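Long-range contact in putative acyl-CoA dehydrogenase (Burkholderia xenovorans, PDB 5JSC), which belongs to the acyl-CoA dehydrogenase family of flavoproteins and binds flavin-adenine dinucleotide: residues V91-E96 with L317-A322. Residues are numbered along the deposited sequence; the frame is centred on the assembly and turned at random.
Sequences VCLLRE and LVYRAA. With EDO (1,2-ethanediol), chain O.
Tyr319 reaches across from helix 298-325 and gives its phenolic proton to Glu96 OE1 on helix 88-101, with 2.7 Å between OH and OE1. The oxygen lies near the ring plane, at the ring's edge, and is met nearly along its C-O axis, while the carboxylate is turned 48° from the ring. With CG anti to the backbone N (chi1 -178°) and the chain extended beyond it, Glu96 carries its carboxylate out to the phenol. The tight part of the contact surrounds this ring: Cys92 CB comes within 3.5 Å of Tyr319 CE1, and Leu93 CD2 lies 3.9 Å from Tyr319 CZ. On its own helix, the preceding Val318 lays CG1 over the centre of one face of the Tyr319 ring, 3.6 Å above the plane. The local axes of 91-96 and 317-322 nevertheless stay 10.9 Å apart, running roughly antiparallel at 150°, so the long tyrosine does most of the bridging. In the acyl-CoA dehydrogenase fold this joins the N-terminal helical domain to the C-terminal helical domain, and helix 250-286 flanks the junction: Arg274 forms a salt bridge with Glu96 OE2, and Ala267 touches Cys92. Arg274 and the Tyr319 hydroxyl would probably favour a charged carboxylate at this buried position. At the sulfur the contact thins to two methyl touches at ordinary van der Waals distance, Cys92 SG standing 4.1 Å from both Val318 CG1 and Ala322 CB, with no polar bond. Beside the ring, on the CE2 side, the carboxylate meets a 1,2-ethanediol, probably from the crystallisation liquor, whose O1 donates to Glu96 OE1 at 2.8 Å and O2 to Glu96 OE2 at 2.9 Å.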
ATOM      1  N   VAL C  91      15.070 -16.774  23.229  1.00  9.37           N
ATOM      2  CA  VAL C  91      13.626 -17.015  23.171  1.00 10.30           C
ATOM      3  C   VAL C  91      13.093 -16.741  21.768  1.00  9.37           C
ATOM      4  O   VAL C  91      12.264 -17.497  21.238  1.00  9.48           O
ATOM      5  CB  VAL C  91      12.888 -16.169  24.224  1.00 11.34           C
ATOM      6  CG1 VAL C  91      11.373 -16.288  24.018  1.00 11.93           C
ATOM      7  CG2 VAL C  91      13.263 -16.628  25.631  1.00 12.61           C
ATOM      8  N   CYS C  92      13.588 -15.677  21.133  1.00 10.04           N
ATOM      9  CA  CYS C  92      13.147 -15.350  19.781  1.00  9.33           C
ATOM     10  C   CYS C  92      13.565 -16.420  18.775  1.00  9.48           C
ATOM     11  O   CYS C  92      12.763 -16.821  17.922  1.00 10.49           O
ATOM     12  CB  CYS C  92      13.686 -13.977  19.380  1.00  9.97           C
ATOM     13  SG  CYS C  92      12.800 -12.627  20.191  1.00 12.65           S
ATOM     14  N   LEU C  93      14.813 -16.893  18.847  1.00  9.24           N
ATOM     15  CA  LEU C  93      15.232 -17.950  17.930  1.00  9.87           C
ATOM     16  C   LEU C  93      14.411 -19.219  18.136  1.00 10.62           C
ATOM     17  O   LEU C  93      14.111 -19.939  17.171  1.00 10.52           O
ATOM     18  CB  LEU C  93      16.727 -18.242  18.107  1.00 10.73           C
ATOM     19  CG  LEU C  93      17.679 -17.190  17.530  1.00 10.79           C
ATOM     20  CD1 LEU C  93      19.111 -17.431  18.035  1.00 12.94           C
ATOM     21  CD2 LEU C  93      17.640 -17.216  16.017  1.00 11.92           C
ATOM     22  N   LEU C  94      14.056 -19.526  19.388  1.00  9.81           N
ATOM     23  CA  LEU C  94      13.229 -20.704  19.650  1.00 11.20           C
ATOM     24  C   LEU C  94      11.845 -20.554  19.029  1.00 10.78           C
ATOM     25  O   LEU C  94      11.376 -21.447  18.316  1.00 10.97           O
ATOM     26  CB  LEU C  94      13.125 -20.957  21.154  1.00 10.83           C
ATOM     27  CG  LEU C  94      14.440 -21.371  21.829  1.00 10.26           C
ATOM     28  CD1 LEU C  94      14.252 -21.419  23.333  1.00 13.17           C
ATOM     29  CD2 LEU C  94      14.923 -22.728  21.302  1.00 13.45           C
ATOM     30  N   ARG C  95      11.171 -19.426  19.287  1.00 10.55           N
ATOM     31  CA  ARG C  95       9.845 -19.236  18.698  1.00 10.31           C
ATOM     32  C   ARG C  95       9.917 -19.158  17.178  1.00 10.81           C
ATOM     33  O   ARG C  95       9.066 -19.728  16.478  1.00 10.85           O
ATOM     34  CB  ARG C  95       9.182 -17.978  19.257  1.00 11.83           C
ATOM     35  CG  ARG C  95       8.639 -18.136  20.661  1.00 13.57           C
ATOM     36  CD  ARG C  95       7.559 -17.080  20.935  1.00 13.83           C
ATOM     37  NE  ARG C  95       6.303 -17.371  20.232  1.00 14.15           N
ATOM     38  CZ  ARG C  95       5.171 -16.695  20.414  1.00 13.45           C
ATOM     39  NH1 ARG C  95       5.131 -15.676  21.270  1.00 14.29           N
ATOM     40  NH2 ARG C  95       4.073 -17.046  19.749  1.00 15.60           N
ATOM     41  N   GLU C  96      10.913 -18.448  16.644  1.00 10.39           N
ATOM     42  CA  GLU C  96      11.048 -18.365  15.190  1.00 10.52           C
ATOM     43  C   GLU C  96      11.176 -19.753  14.571  1.00 10.45           C
ATOM     44  O   GLU C  96      10.468 -20.087  13.611  1.00 11.74           O
ATOM     45  CB  GLU C  96      12.249 -17.500  14.809  1.00 10.98           C
ATOM     46  CG  GLU C  96      12.383 -17.372  13.314  1.00 12.19           C
ATOM     47  CD  GLU C  96      13.682 -16.751  12.864  1.00 12.86           C
ATOM     48  OE1 GLU C  96      14.285 -15.959  13.614  1.00 14.53           O
ATOM     49  OE2 GLU C  96      14.106 -17.048  11.726  1.00 15.86           O
ATOM     50  N   LEU C 317      14.475  -6.100  12.637  1.00  9.11           N
ATOM     51  CA  LEU C 317      13.760  -5.452  13.739  1.00  9.30           C
ATOM     52  C   LEU C 317      13.611  -6.374  14.946  1.00  9.74           C
ATOM     53  O   LEU C 317      13.740  -5.919  16.093  1.00 10.33           O
ATOM     54  CB  LEU C 317      12.392  -4.971  13.268  1.00  9.10           C
ATOM     55  CG  LEU C 317      12.410  -3.788  12.307  1.00  9.73           C
ATOM     56  CD1 LEU C 317      11.030  -3.659  11.671  1.00 12.83           C
ATOM     57  CD2 LEU C 317      12.765  -2.509  13.035  1.00 10.36           C
ATOM     58  N   VAL C 318      13.317  -7.661  14.715  1.00  9.51           N
ATOM     59  CA  VAL C 318      13.197  -8.617  15.817  1.00  9.89           C
ATOM     60  C   VAL C 318      14.490  -8.672  16.611  1.00 10.06           C
ATOM     61  O   VAL C 318      14.494  -8.524  17.841  1.00 10.14           O
ATOM     62  CB  VAL C 318      12.830 -10.017  15.287  1.00  9.13           C
ATOM     63  CG1 VAL C 318      13.001 -11.070  16.387  1.00 10.75           C
ATOM     64  CG2 VAL C 318      11.412 -10.029  14.748  1.00  9.91           C
ATOM     65  N   TYR C 319      15.608  -8.890  15.923  1.00  9.62           N
ATOM     66  CA  TYR C 319      16.842  -9.144  16.651  1.00 10.13           C
ATOM     67  C   TYR C 319      17.548  -7.864  17.069  1.00 10.58           C
ATOM     68  O   TYR C 319      18.320  -7.902  18.029  1.00 10.89           O
ATOM     69  CB  TYR C 319      17.719 -10.108  15.836  1.00 10.00           C
ATOM     70  CG  TYR C 319      17.014 -11.450  15.850  1.00  9.06           C
ATOM     71  CD1 TYR C 319      16.982 -12.218  17.014  1.00 10.85           C
ATOM     72  CD2 TYR C 319      16.295 -11.912  14.745  1.00 10.92           C
ATOM     73  CE1 TYR C 319      16.289 -13.423  17.068  1.00 11.28           C
ATOM     74  CE2 TYR C 319      15.597 -13.113  14.796  1.00 11.61           C
ATOM     75  CZ  TYR C 319      15.596 -13.867  15.964  1.00 10.94           C
ATOM     76  OH  TYR C 319      14.905 -15.053  16.045  1.00 12.03           O
ATOM     77  N   ARG C 320      17.236  -6.716  16.457  1.00 10.07           N
ATOM     78  CA  ARG C 320      17.636  -5.450  17.065  1.00 10.00           C
ATOM     79  C   ARG C 320      16.983  -5.294  18.429  1.00 10.42           C
ATOM     80  O   ARG C 320      17.651  -4.974  19.416  1.00 11.33           O
ATOM     81  CB  ARG C 320      17.272  -4.268  16.153  1.00 10.05           C
ATOM     82  CG  ARG C 320      17.707  -2.886  16.678  1.00 11.14           C
ATOM     83  CD  ARG C 320      16.710  -2.260  17.671  1.00 13.04           C
ATOM     84  NE  ARG C 320      15.415  -1.978  17.049  1.00 12.38           N
ATOM     85  CZ  ARG C 320      15.099  -0.816  16.483  1.00 13.57           C
ATOM     86  NH1 ARG C 320      15.968   0.185  16.469  1.00 15.34           N
ATOM     87  NH2 ARG C 320      13.905  -0.652  15.927  1.00 12.45           N
ATOM     88  N   ALA C 321      15.669  -5.520  18.502  1.00 10.33           N
ATOM     89  CA  ALA C 321      14.973  -5.394  19.779  1.00 10.03           C
ATOM     90  C   ALA C 321      15.472  -6.418  20.790  1.00 10.21           C
ATOM     91  O   ALA C 321      15.673  -6.088  21.968  1.00 10.86           O
ATOM     92  CB  ALA C 321      13.462  -5.537  19.581  1.00 11.03           C
ATOM     93  N   ALA C 322      15.672  -7.665  20.359  1.00 10.54           N
ATOM     94  CA  ALA C 322      16.121  -8.691  21.300  1.00  9.48           C
ATOM     95  C   ALA C 322      17.537  -8.407  21.782  1.00  9.96           C
ATOM     96  O   ALA C 322      17.823  -8.503  22.985  1.00 10.76           O
ATOM     97  CB  ALA C 322      16.030 -10.077  20.657  1.00 11.11           C
TER
HETATM   98  C1  EDO O 503      17.267 -14.745  12.150  1.00 23.56           C
HETATM   99  O1  EDO O 503      15.899 -14.669  11.758  1.00 23.32           O
HETATM  100  C2  EDO O 503      17.615 -16.174  12.538  1.00 26.99           C
HETATM  101  O2  EDO O 503      17.029 -17.086  11.607  1.00 29.83           O